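Local coordinates for 3-Hydroxyacyl-CoA dehydrogenase (Ralstonia eutropha H16, PDB 4PZC), which catalyses the NAD-dependent interconversion of (S)-3-hydroxybutyryl-CoA and acetoacetyl-CoA as a member of the 3-hydroxyacyl-CoA dehydrogenase family, at residues A90-D95 against T118-I123; E152-L157 against P185-N190; A232-L237 against L271-G276. One frame throughout, in Å; residues are numbered along the deposited sequence.

How the interactions relate
The three contacts follow one another along the chain, each closing before the next opens. Interaction 1 lies in the NAD-binding Rossmann domain, where the loops after strands 85-88 and 113-117 meet. Interaction 2, its centre about 12 Å away, ties strand 150-155 of the same sheet to the start of helix 189-205, the entry into the helical C-terminal domain. The two touch, the Phe-187 ring packing against the backbone at Thr-118 and Ser-119. Interaction 3 sits wholly within the C-terminal domain, its centre about 21 Å from interaction 1 and 24 Å from interaction 2. Together they run from the nucleotide-binding loops through the domain junction to a loop bearing Lys-274, a predicted NAD contact.

Interaction 1 (A90-D95 against T118-I123); sequences ATENYD and TSSISI
Glu-92 crosses the side chain of Thr-118 at about a right angle and grips the loop after strand 113-117 with both carboxylate oxygens. The two segments are neighbouring loops of the Rossmann fold, following adjacent parallel strands 85-88 and 113-117. The Glu-92 chain bends at chi2 (-79°), which turns the carboxylate to the other loop. Glu-92 OE1 receives the hydroxyl hydrogen bond of Thr-118 OG1 (2.7 Å) on its syn lone pair. Glu-92 OE2 takes the longer bond from Ser-119 N at 3.3 Å, also on the syn side but 23° out of the carboxylate plane. Thr-118 OG1 does more than donate: it accepts from Ser-120 N and Ile-121 N, an ST turn and an ST motif, and these bonds hold the hydroxyl in place for the glutamate.

Ile-121 slides past Glu-92 in the opposite direction, its CG1 lying 3.5 Å from Glu-92 OE1. Helix 123-127 adds to the apolar patch on this side, Leu-126 touching both Tyr-94 and Ile-121. Glu-92 is an NAD-binding residue, and Ser-119 is predicted to bind both NAD and CoA, with its side chain next to that of His-140. The carboxylate thus links two loops of the probable active-site cleft. The second branch of the isoleucine, Ile-121 CG2, lies at the edge of the Tyr-94 ring and near its plane, 3.7 Å from Tyr-94 CD1.

Interaction 2 (E152-L157 against P185-N190); sequences ELIRGL and PGFVVN
Strand 152-155 faces the turn that opens helix 189-205, with Glu-152 CA 7.7 Å from Val-188 CA, a spacing bridged by the Glu-152 side chain reaching the backbone of the turn. This buried contact joins the Rossmann sheet to the first helix of the C-terminal domain. Glu-152 points its extended chain at the helix start, where OE2 accepts two backbone N-H groups. Val-189 N, at 2.8 Å from Glu-152 OE2, makes the straighter bond (168°) and comes on the syn side, a little out of the carboxylate plane. Val-188 N reaches OE2 from above the opposite face of that plane, in a more bent bond.

The other oxygen, OE1, lies at the edge of the Phe-187 ring, the carboxylate and ring planes being 71° apart. Ile-154 covers one face of the same ring. With CG1 anti to the carbonyl carbon, it sets CG1 over the ring centre in a CH-pi contact, 4.1 Å from the centroid and 12° off the normal. Over the same face, Ile-154 CG2 lies near Phe-187 CD1 and CE1, and the Ile-154 CD1 methyl near CD2 and CE2.

Glu-152 also touches His-140, predicted to be important for catalysis; this is consistent with the His-Glu pair of this dehydrogenase family, in which the glutamate orients the histidine. Val-188 and Val-189 pack on Ala-209 and Gly-217 of the second subunit, placing the junction beside the dimer interface. A water completes the grip: it donates to Glu-152 OE1 (2.8 Å) and Gly-186 O, and accepts from Asn-190 N.

Interaction 3 (A232-L237 against L271-G276); sequences ADMIGL and LGRKTG
Two backbone hydrogen bonds running in opposite senses join Asp-233 and Leu-237 to Arg-273 and Leu-271. Arg-273 N donates to Asp-233 O at 2.9 Å. Leu-237 N donates to Leu-271 O at 3.1 Å. Each carbonyl oxygen also receives a CA-H...O contact: Asp-233 O from Gly-272 CA at 3.5 Å, and Leu-271 O from Gly-236 CA at 3.4 Å. Gly-272 adopts a positive phi (111°) where the loop meets the helix.

Beside the backbone bonds, Met-234 and Arg-273 lie side by side and point the same way. The Arg-273 chain is extended from CG to NE (chi2 -157°, chi3 171°), which carries the guanidinium out along the methionine, so that Met-234 CG meets its edge 3.8 Å from Arg-273 NE.

The contact sits at the junction between helices 228-235 and 237-251 of the helical C-terminal domain: helix 228-235 ends, Gly-236 breaks it with positive phi and serves as N-cap position for helix 237-251. Leu-237 is buried against Phe-201 of helix 189-205 and Met-265 and Val-266 of helix 260-268. The Asp-233 carboxylate is held by Tyr-282 OH and the backbone N of Val-279 and Tyr-280, fastening the C-terminal tail. Lys-274, a predicted NAD contact, forms a salt bridge with Asp-238. Within the 271-276 loop, Leu-271 N donates to Thr-275 OG1 at 2.9 Å.

Interaction 1 (A90-D95 against T118-I123)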
ATOM      1  N   ALA A  90      15.831  18.286  15.047  1.00 54.25           N
ATOM      2  CA  ALA A  90      17.004  18.911  14.480  1.00 57.93           C
ATOM      3  C   ALA A  90      17.952  17.930  13.886  1.00 59.63           C
ATOM      4  O   ALA A  90      18.630  18.289  12.930  1.00 62.77           O
ATOM      5  CB  ALA A  90      17.715  19.730  15.526  1.00 62.54           C
ATOM      6  N   THR A  91      18.050  16.718  14.445  1.00 60.51           N
ATOM      7  CA  THR A  91      18.820  15.672  13.765  1.00 63.11           C
ATOM      8  C   THR A  91      18.439  14.220  14.044  1.00 60.30           C
ATOM      9  O   THR A  91      17.853  13.886  15.068  1.00 63.64           O
ATOM     10  CB  THR A  91      20.334  15.829  14.018  1.00 66.13           C
ATOM     11  OG1 THR A  91      21.068  15.436  12.845  1.00 68.38           O
ATOM     12  CG2 THR A  91      20.788  15.011  15.229  1.00 68.51           C
ATOM     13  N   GLU A  92      18.824  13.376  13.094  1.00 60.43           N
ATOM     14  CA  GLU A  92      18.754  11.923  13.198  1.00 61.75           C
ATOM     15  C   GLU A  92      20.121  11.254  13.458  1.00 60.01           C
ATOM     16  O   GLU A  92      20.204  10.031  13.414  1.00 55.43           O
ATOM     17  CB  GLU A  92      18.127  11.346  11.927  1.00 61.81           C
ATOM     18  CG  GLU A  92      16.683  11.786  11.735  1.00 65.17           C
ATOM     19  CD  GLU A  92      15.689  10.998  12.587  1.00 67.34           C
ATOM     20  OE1 GLU A  92      16.067  10.209  13.485  1.00 59.47           O
ATOM     21  OE2 GLU A  92      14.493  11.173  12.334  1.00 72.44           O
ATOM     22  N   ASN A  93      21.178  12.034  13.720  1.00 58.49           N
ATOM     23  CA  ASN A  93      22.387  11.481  14.336  1.00 58.54           C
ATOM     24  C   ASN A  93      22.131  11.166  15.806  1.00 61.39           C
ATOM     25  O   ASN A  93      21.654  12.034  16.542  1.00 59.19           O
ATOM     26  CB  ASN A  93      23.593  12.421  14.243  1.00 56.04           C
ATOM     27  CG  ASN A  93      24.873  11.774  14.785  1.00 55.82           C
ATOM     28  OD1 ASN A  93      25.095  11.715  16.006  1.00 60.89           O
ATOM     29  ND2 ASN A  93      25.704  11.258  13.887  1.00 52.71           N
ATOM     30  N   TYR A  94      22.496   9.955  16.239  1.00 57.47           N
ATOM     31  CA  TYR A  94      22.189   9.529  17.585  1.00 54.68           C
ATOM     32  C   TYR A  94      23.022  10.255  18.626  1.00 56.13           C
ATOM     33  O   TYR A  94      22.499  10.857  19.577  1.00 52.50           O
ATOM     34  CB  TYR A  94      22.388   8.029  17.719  1.00 56.82           C
ATOM     35  CG  TYR A  94      22.034   7.514  19.097  1.00 57.73           C
ATOM     36  CD1 TYR A  94      20.700   7.353  19.485  1.00 56.78           C
ATOM     37  CD2 TYR A  94      23.031   7.225  20.021  1.00 54.95           C
ATOM     38  CE1 TYR A  94      20.380   6.896  20.750  1.00 58.13           C
ATOM     39  CE2 TYR A  94      22.724   6.764  21.282  1.00 57.17           C
ATOM     40  CZ  TYR A  94      21.406   6.594  21.643  1.00 57.91           C
ATOM     41  OH  TYR A  94      21.138   6.138  22.906  1.00 55.76           O
ATOM     42  N   ASP A  95      24.330  10.200  18.454  1.00 59.95           N
ATOM     43  CA  ASP A  95      25.192  10.863  19.402  1.00 59.19           C
ATOM     44  C   ASP A  95      24.723  12.297  19.533  1.00 57.56           C
ATOM     45  O   ASP A  95      24.473  12.788  20.645  1.00 55.69           O
ATOM     46  CB  ASP A  95      26.645  10.773  18.958  1.00 61.97           C
ATOM     47  CG  ASP A  95      27.218   9.372  19.152  1.00 67.79           C
ATOM     48  OD1 ASP A  95      26.773   8.687  20.094  1.00 63.85           O
ATOM     49  OD2 ASP A  95      28.105   8.952  18.376  1.00 69.19           O
ATOM     50  N   THR A 118      11.400  11.606  15.134  1.00 60.21           N
ATOM     51  CA  THR A 118      12.319  10.620  14.527  1.00 54.29           C
ATOM     52  C   THR A 118      11.518   9.558  13.769  1.00 53.06           C
ATOM     53  O   THR A 118      10.339   9.348  14.059  1.00 55.11           O
ATOM     54  CB  THR A 118      13.216   9.923  15.590  1.00 55.65           C
ATOM     55  OG1 THR A 118      14.167   9.030  14.967  1.00 50.36           O
ATOM     56  CG2 THR A 118      12.366   9.153  16.590  1.00 55.77           C
ATOM     57  N   SER A 119      12.153   8.922  12.784  1.00 50.61           N
ATOM     58  CA  SER A 119      11.575   7.780  12.069  1.00 48.92           C
ATOM     59  C   SER A 119      12.110   6.455  12.572  1.00 50.46           C
ATOM     60  O   SER A 119      11.418   5.442  12.514  1.00 58.55           O
ATOM     61  CB  SER A 119      11.889   7.881  10.597  1.00 47.12           C
ATOM     62  OG  SER A 119      12.962   8.757  10.421  1.00 49.62           O
ATOM     63  N   SER A 120      13.329   6.472  13.087  1.00 52.60           N
ATOM     64  CA  SER A 120      14.084   5.250  13.299  1.00 57.50           C
ATOM     65  C   SER A 120      14.588   5.033  14.706  1.00 55.41           C
ATOM     66  O   SER A 120      14.775   3.886  15.098  1.00 64.46           O
ATOM     67  CB  SER A 120      15.289   5.229  12.340  1.00 61.98           C
ATOM     68  OG  SER A 120      16.025   6.451  12.387  1.00 66.04           O
ATOM     69  N   ILE A 121      14.805   6.100  15.468  1.00 52.99           N
ATOM     70  CA  ILE A 121      15.561   5.998  16.719  1.00 56.05           C
ATOM     71  C   ILE A 121      14.704   5.544  17.926  1.00 55.57           C
ATOM     72  O   ILE A 121      13.568   6.016  18.133  1.00 50.98           O
ATOM     73  CB  ILE A 121      16.270   7.326  17.055  1.00 64.38           C
ATOM     74  CG1 ILE A 121      17.113   7.858  15.861  1.00 69.95           C
ATOM     75  CG2 ILE A 121      17.151   7.156  18.290  1.00 67.13           C
ATOM     76  CD1 ILE A 121      18.469   7.197  15.652  1.00 67.10           C
ATOM     77  N   SER A 122      15.258   4.632  18.731  1.00 54.24           N
ATOM     78  CA  SER A 122      14.530   4.090  19.878  1.00 52.26           C
ATOM     79  C   SER A 122      14.180   5.161  20.915  1.00 52.75           C
ATOM     80  O   SER A 122      15.044   5.652  21.669  1.00 51.09           O
ATOM     81  CB  SER A 122      15.296   2.964  20.570  1.00 51.45           C
ATOM     82  OG  SER A 122      14.530   2.469  21.662  1.00 49.46           O
ATOM     83  N   ILE A 123      12.895   5.497  20.941  1.00 47.21           N
ATOM     84  CA  ILE A 123      12.345   6.423  21.920  1.00 45.25           C
ATOM     85  C   ILE A 123      12.760   6.026  23.318  1.00 41.58           C
ATOM     86  O   ILE A 123      13.151   6.882  24.103  1.00 41.17           O
ATOM     87  CB  ILE A 123      10.788   6.471  21.827  1.00 48.06           C
ATOM     88  CG1 ILE A 123      10.340   6.978  20.418  1.00 48.50           C
ATOM     89  CG2 ILE A 123      10.165   7.287  22.969  1.00 42.09           C
ATOM     90  CD1 ILE A 123      11.082   8.197  19.874  1.00 45.83           C
TER

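Interaction 2 (E152-L157 against P185-N190)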
ATOM      1  N   GLU A 152       2.758   9.980  14.463  1.00 50.06           N
ATOM      2  CA  GLU A 152       2.879   8.802  15.257  1.00 53.29           C
ATOM      3  C   GLU A 152       3.338   9.290  16.606  1.00 53.07           C
ATOM      4  O   GLU A 152       4.291  10.049  16.696  1.00 53.04           O
ATOM      5  CB  GLU A 152       3.860   7.802  14.650  1.00 58.44           C
ATOM      6  CG  GLU A 152       3.507   7.396  13.227  1.00 59.06           C
ATOM      7  CD  GLU A 152       4.370   6.265  12.684  1.00 60.87           C
ATOM      8  OE1 GLU A 152       5.594   6.440  12.455  1.00 57.67           O
ATOM      9  OE2 GLU A 152       3.797   5.186  12.455  1.00 70.36           O
ATOM     10  N   LEU A 153       2.623   8.876  17.648  1.00 54.28           N
ATOM     11  CA  LEU A 153       2.959   9.208  19.018  1.00 53.11           C
ATOM     12  C   LEU A 153       3.553   7.960  19.554  1.00 47.65           C
ATOM     13  O   LEU A 153       2.898   6.935  19.584  1.00 48.35           O
ATOM     14  CB  LEU A 153       1.712   9.554  19.815  1.00 59.60           C
ATOM     15  CG  LEU A 153       0.898  10.746  19.303  1.00 68.17           C
ATOM     16  CD1 LEU A 153      -0.338  10.948  20.185  1.00 71.50           C
ATOM     17  CD2 LEU A 153       1.756  12.011  19.243  1.00 67.49           C
ATOM     18  N   ILE A 154       4.812   8.024  19.940  1.00 44.20           N
ATOM     19  CA  ILE A 154       5.525   6.819  20.247  1.00 42.61           C
ATOM     20  C   ILE A 154       5.975   6.821  21.696  1.00 43.00           C
ATOM     21  O   ILE A 154       6.774   7.660  22.137  1.00 42.17           O
ATOM     22  CB  ILE A 154       6.715   6.614  19.340  1.00 42.71           C
ATOM     23  CG1 ILE A 154       6.306   6.810  17.880  1.00 45.57           C
ATOM     24  CG2 ILE A 154       7.272   5.222  19.581  1.00 43.57           C
ATOM     25  CD1 ILE A 154       6.904   8.030  17.193  1.00 47.71           C
ATOM     26  N   ARG A 155       5.437   5.876  22.443  1.00 41.35           N
ATOM     27  CA  ARG A 155       5.701   5.835  23.841  1.00 42.24           C
ATOM     28  C   ARG A 155       6.939   5.044  24.003  1.00 41.56           C
ATOM     29  O   ARG A 155       7.035   3.910  23.533  1.00 40.95           O
ATOM     30  CB  ARG A 155       4.546   5.186  24.580  1.00 44.65           C
ATOM     31  CG  ARG A 155       3.371   6.119  24.655  1.00 47.59           C
ATOM     32  CD  ARG A 155       2.190   5.559  25.428  1.00 53.25           C
ATOM     33  NE  ARG A 155       2.444   5.411  26.865  1.00 55.91           N
ATOM     34  CZ  ARG A 155       1.502   5.505  27.800  1.00 61.89           C
ATOM     35  NH1 ARG A 155       0.239   5.792  27.468  1.00 64.29           N
ATOM     36  NH2 ARG A 155       1.821   5.340  29.079  1.00 62.85           N
ATOM     37  N   GLY A 156       7.909   5.653  24.653  1.00 41.97           N
ATOM     38  CA  GLY A 156       8.957   4.882  25.266  1.00 42.78           C
ATOM     39  C   GLY A 156       8.292   3.993  26.305  1.00 44.15           C
ATOM     40  O   GLY A 156       7.166   4.225  26.752  1.00 43.71           O
ATOM     41  N   LEU A 157       9.014   2.961  26.683  1.00 48.59           N
ATOM     42  CA  LEU A 157       8.676   2.132  27.825  1.00 48.78           C
ATOM     43  C   LEU A 157       8.426   2.970  29.101  1.00 49.74           C
ATOM     44  O   LEU A 157       7.790   2.490  30.033  1.00 50.18           O
ATOM     45  CB  LEU A 157       9.845   1.161  28.038  1.00 50.14           C
ATOM     46  CG  LEU A 157       9.643  -0.108  28.839  1.00 55.57           C
ATOM     47  CD1 LEU A 157       8.507  -0.923  28.243  1.00 60.90           C
ATOM     48  CD2 LEU A 157      10.926  -0.929  28.877  1.00 59.90           C
ATOM     49  N   PRO A 185      10.846  -0.994  16.243  1.00 41.64           N
ATOM     50  CA  PRO A 185      11.441  -0.598  15.005  1.00 41.51           C
ATOM     51  C   PRO A 185      10.384  -0.229  13.927  1.00 44.61           C
ATOM     52  O   PRO A 185       9.414  -0.969  13.743  1.00 39.34           O
ATOM     53  CB  PRO A 185      12.238  -1.837  14.641  1.00 40.74           C
ATOM     54  CG  PRO A 185      12.644  -2.386  15.962  1.00 38.28           C
ATOM     55  CD  PRO A 185      11.377  -2.287  16.702  1.00 38.32           C
ATOM     56  N   GLY A 186      10.559   0.931  13.269  1.00 43.74           N
ATOM     57  CA  GLY A 186       9.605   1.427  12.280  1.00 41.54           C
ATOM     58  C   GLY A 186       8.203   1.764  12.794  1.00 40.62           C
ATOM     59  O   GLY A 186       7.306   2.122  12.034  1.00 37.25           O
ATOM     60  N   PHE A 187       7.985   1.658  14.083  1.00 41.54           N
ATOM     61  CA  PHE A 187       6.704   2.068  14.618  1.00 45.97           C
ATOM     62  C   PHE A 187       5.602   1.418  13.792  1.00 44.70           C
ATOM     63  O   PHE A 187       5.614   0.208  13.622  1.00 45.18           O
ATOM     64  CB  PHE A 187       6.633   3.596  14.668  1.00 47.73           C
ATOM     65  CG  PHE A 187       7.891   4.217  15.221  1.00 53.37           C
ATOM     66  CD1 PHE A 187       8.568   3.611  16.281  1.00 52.32           C
ATOM     67  CD2 PHE A 187       8.423   5.381  14.662  1.00 56.43           C
ATOM     68  CE1 PHE A 187       9.741   4.150  16.769  1.00 54.93           C
ATOM     69  CE2 PHE A 187       9.602   5.924  15.148  1.00 54.69           C
ATOM     70  CZ  PHE A 187      10.260   5.311  16.198  1.00 55.87           C
ATOM     71  N   VAL A 188       4.661   2.184  13.279  1.00 40.56           N
ATOM     72  CA  VAL A 188       3.571   1.592  12.557  1.00 39.92           C
ATOM     73  C   VAL A 188       3.745   1.838  11.072  1.00 40.90           C
ATOM     74  O   VAL A 188       3.798   0.880  10.291  1.00 40.80           O
ATOM     75  CB  VAL A 188       2.208   2.112  13.082  1.00 41.86           C
ATOM     76  CG1 VAL A 188       1.123   2.053  12.021  1.00 42.68           C
ATOM     77  CG2 VAL A 188       1.760   1.297  14.294  1.00 42.36           C
ATOM     78  N   VAL A 189       3.839   3.101  10.658  1.00 42.98           N
ATOM     79  CA  VAL A 189       3.770   3.387   9.230  1.00 44.17           C
ATOM     80  C   VAL A 189       4.875   2.742   8.457  1.00 42.11           C
ATOM     81  O   VAL A 189       4.603   1.957   7.553  1.00 48.58           O
ATOM     82  CB  VAL A 189       3.672   4.870   8.902  1.00 47.74           C
ATOM     83  CG1 VAL A 189       4.199   5.156   7.503  1.00 49.61           C
ATOM     84  CG2 VAL A 189       2.213   5.283   8.988  1.00 52.41           C
ATOM     85  N   ASN A 190       6.113   3.062   8.787  1.00 44.02           N
ATOM     86  CA  ASN A 190       7.246   2.527   8.011  1.00 42.71           C
ATOM     87  C   ASN A 190       7.336   1.033   8.174  1.00 38.03           C
ATOM     88  O   ASN A 190       7.608   0.323   7.206  1.00 37.06           O
ATOM     89  CB  ASN A 190       8.574   3.231   8.368  1.00 44.66           C
ATOM     90  CG  ASN A 190       8.637   4.672   7.842  1.00 48.40           C
ATOM     91  OD1 ASN A 190       9.275   5.531   8.438  1.00 52.06           O
ATOM     92  ND2 ASN A 190       7.955   4.941   6.731  1.00 50.27           N
TER
HETATM   93  O   HOH W   1       7.019   4.463  11.047  1.00 48.02           O

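Interaction 3 (A232-L237 against L271-G276)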
ATOM      1  N   ALA A 232       9.778   4.740  -3.947  1.00 47.80           N
ATOM      2  CA  ALA A 232      11.095   4.562  -3.382  1.00 48.74           C
ATOM      3  C   ALA A 232      12.058   5.631  -3.906  1.00 53.64           C
ATOM      4  O   ALA A 232      12.915   6.121  -3.160  1.00 52.61           O
ATOM      5  CB  ALA A 232      11.609   3.184  -3.689  1.00 50.04           C
ATOM      6  N   ASP A 233      11.884   5.999  -5.177  1.00 54.52           N
ATOM      7  CA  ASP A 233      12.728   7.004  -5.831  1.00 53.88           C
ATOM      8  C   ASP A 233      12.580   8.381  -5.192  1.00 54.41           C
ATOM      9  O   ASP A 233      13.559   9.151  -5.150  1.00 55.18           O
ATOM     10  CB  ASP A 233      12.459   7.065  -7.352  1.00 54.05           C
ATOM     11  CG  ASP A 233      13.209   5.990  -8.135  1.00 50.02           C
ATOM     12  OD1 ASP A 233      13.978   5.223  -7.509  1.00 47.43           O
ATOM     13  OD2 ASP A 233      13.051   5.915  -9.378  1.00 49.75           O
ATOM     14  N   MET A 234      11.376   8.668  -4.676  1.00 53.12           N
ATOM     15  CA  MET A 234      11.090   9.923  -3.960  1.00 49.42           C
ATOM     16  C   MET A 234      11.585   9.910  -2.528  1.00 45.46           C
ATOM     17  O   MET A 234      12.067  10.895  -2.022  1.00 45.95           O
ATOM     18  CB  MET A 234       9.594  10.169  -3.913  1.00 55.25           C
ATOM     19  CG  MET A 234       8.953  10.254  -5.273  1.00 63.18           C
ATOM     20  SD  MET A 234       7.158  10.099  -5.206  1.00 70.70           S
ATOM     21  CE  MET A 234       6.785  10.690  -6.870  1.00 68.80           C
ATOM     22  N   ILE A 235      11.412   8.801  -1.837  1.00 44.63           N
ATOM     23  CA  ILE A 235      11.952   8.687  -0.495  1.00 43.17           C
ATOM     24  C   ILE A 235      13.479   8.737  -0.487  1.00 39.92           C
ATOM     25  O   ILE A 235      14.059   9.384   0.356  1.00 40.45           O
ATOM     26  CB  ILE A 235      11.445   7.384   0.157  1.00 44.35           C
ATOM     27  CG1 ILE A 235      10.025   7.613   0.643  1.00 44.07           C
ATOM     28  CG2 ILE A 235      12.358   6.897   1.288  1.00 41.61           C
ATOM     29  CD1 ILE A 235       9.165   6.369   0.555  1.00 49.46           C
ATOM     30  N   GLY A 236      14.112   8.049  -1.428  1.00 40.92           N
ATOM     31  CA  GLY A 236      15.572   7.893  -1.441  1.00 43.44           C
ATOM     32  C   GLY A 236      15.888   6.461  -1.082  1.00 45.90           C
ATOM     33  O   GLY A 236      15.429   5.954  -0.045  1.00 49.80           O
ATOM     34  N   LEU A 237      16.660   5.792  -1.925  1.00 42.65           N
ATOM     35  CA  LEU A 237      16.909   4.361  -1.727  1.00 45.08           C
ATOM     36  C   LEU A 237      17.871   4.104  -0.582  1.00 44.27           C
ATOM     37  O   LEU A 237      17.796   3.092   0.129  1.00 42.53           O
ATOM     38  CB  LEU A 237      17.498   3.744  -2.982  1.00 47.69           C
ATOM     39  CG  LEU A 237      16.639   3.881  -4.228  1.00 50.59           C
ATOM     40  CD1 LEU A 237      17.283   3.144  -5.388  1.00 52.84           C
ATOM     41  CD2 LEU A 237      15.213   3.403  -3.970  1.00 50.60           C
ATOM     42  N   LEU A 271      20.238   6.582  -6.276  1.00 48.23           N
ATOM     43  CA  LEU A 271      19.480   6.818  -5.056  1.00 44.39           C
ATOM     44  C   LEU A 271      18.079   7.397  -5.294  1.00 45.63           C
ATOM     45  O   LEU A 271      17.358   7.659  -4.348  1.00 45.89           O
ATOM     46  CB  LEU A 271      20.282   7.786  -4.196  1.00 41.87           C
ATOM     47  CG  LEU A 271      21.346   7.233  -3.258  1.00 45.64           C
ATOM     48  CD1 LEU A 271      21.993   5.926  -3.711  1.00 45.70           C
ATOM     49  CD2 LEU A 271      22.392   8.294  -2.942  1.00 43.53           C
ATOM     50  N   GLY A 272      17.706   7.624  -6.547  1.00 48.58           N
ATOM     51  CA  GLY A 272      16.387   8.169  -6.879  1.00 48.58           C
ATOM     52  C   GLY A 272      16.371   9.599  -7.424  1.00 51.80           C
ATOM     53  O   GLY A 272      17.344  10.087  -8.019  1.00 44.03           O
ATOM     54  N   ARG A 273      15.239  10.265  -7.201  1.00 54.00           N
ATOM     55  CA  ARG A 273      15.023  11.622  -7.651  1.00 53.76           C
ATOM     56  C   ARG A 273      16.188  12.490  -7.256  1.00 51.64           C
ATOM     57  O   ARG A 273      16.640  13.320  -8.030  1.00 53.05           O
ATOM     58  CB  ARG A 273      13.726  12.182  -7.059  1.00 58.58           C
ATOM     59  CG  ARG A 273      12.468  11.639  -7.721  1.00 64.74           C
ATOM     60  CD  ARG A 273      11.284  12.570  -7.531  1.00 73.55           C
ATOM     61  NE  ARG A 273      10.147  12.147  -8.345  1.00 81.96           N
ATOM     62  CZ  ARG A 273       9.913  12.516  -9.608  1.00 88.90           C
ATOM     63  NH1 ARG A 273      10.734  13.354 -10.241  1.00 95.89           N
ATOM     64  NH2 ARG A 273       8.837  12.044 -10.252  1.00 84.42           N
ATOM     65  N   LYS A 274      16.703  12.276  -6.058  1.00 51.14           N
ATOM     66  CA  LYS A 274      17.760  13.130  -5.552  1.00 50.68           C
ATOM     67  C   LYS A 274      19.121  12.987  -6.218  1.00 56.04           C
ATOM     68  O   LYS A 274      19.869  13.966  -6.240  1.00 63.54           O
ATOM     69  CB  LYS A 274      17.918  12.963  -4.057  1.00 46.91           C
ATOM     70  CG  LYS A 274      18.719  11.769  -3.590  1.00 46.96           C
ATOM     71  CD  LYS A 274      18.431  11.584  -2.107  1.00 46.55           C
ATOM     72  CE  LYS A 274      19.341  10.593  -1.431  1.00 46.29           C
ATOM     73  NZ  LYS A 274      19.065  10.627   0.031  1.00 48.09           N
ATOM     74  N   THR A 275      19.474  11.806  -6.732  1.00 55.64           N
ATOM     75  CA  THR A 275      20.690  11.697  -7.568  1.00 54.53           C
ATOM     76  C   THR A 275      20.350  11.753  -9.057  1.00 56.61           C
ATOM     77  O   THR A 275      21.228  11.577  -9.891  1.00 52.54           O
ATOM     78  CB  THR A 275      21.516  10.409  -7.293  1.00 53.56           C
ATOM     79  OG1 THR A 275      20.703   9.227  -7.443  1.00 47.18           O
ATOM     80  CG2 THR A 275      22.104  10.469  -5.919  1.00 51.46           C
ATOM     81  N   GLY A 276      19.071  11.977  -9.381  1.00 60.58           N
ATOM     82  CA  GLY A 276      18.585  11.913 -10.763  1.00 61.42           C
ATOM     83  C   GLY A 276      18.379  10.510 -11.321  1.00 61.20           C
ATOM     84  O   GLY A 276      17.839  10.353 -12.421  1.00 65.07           O
TER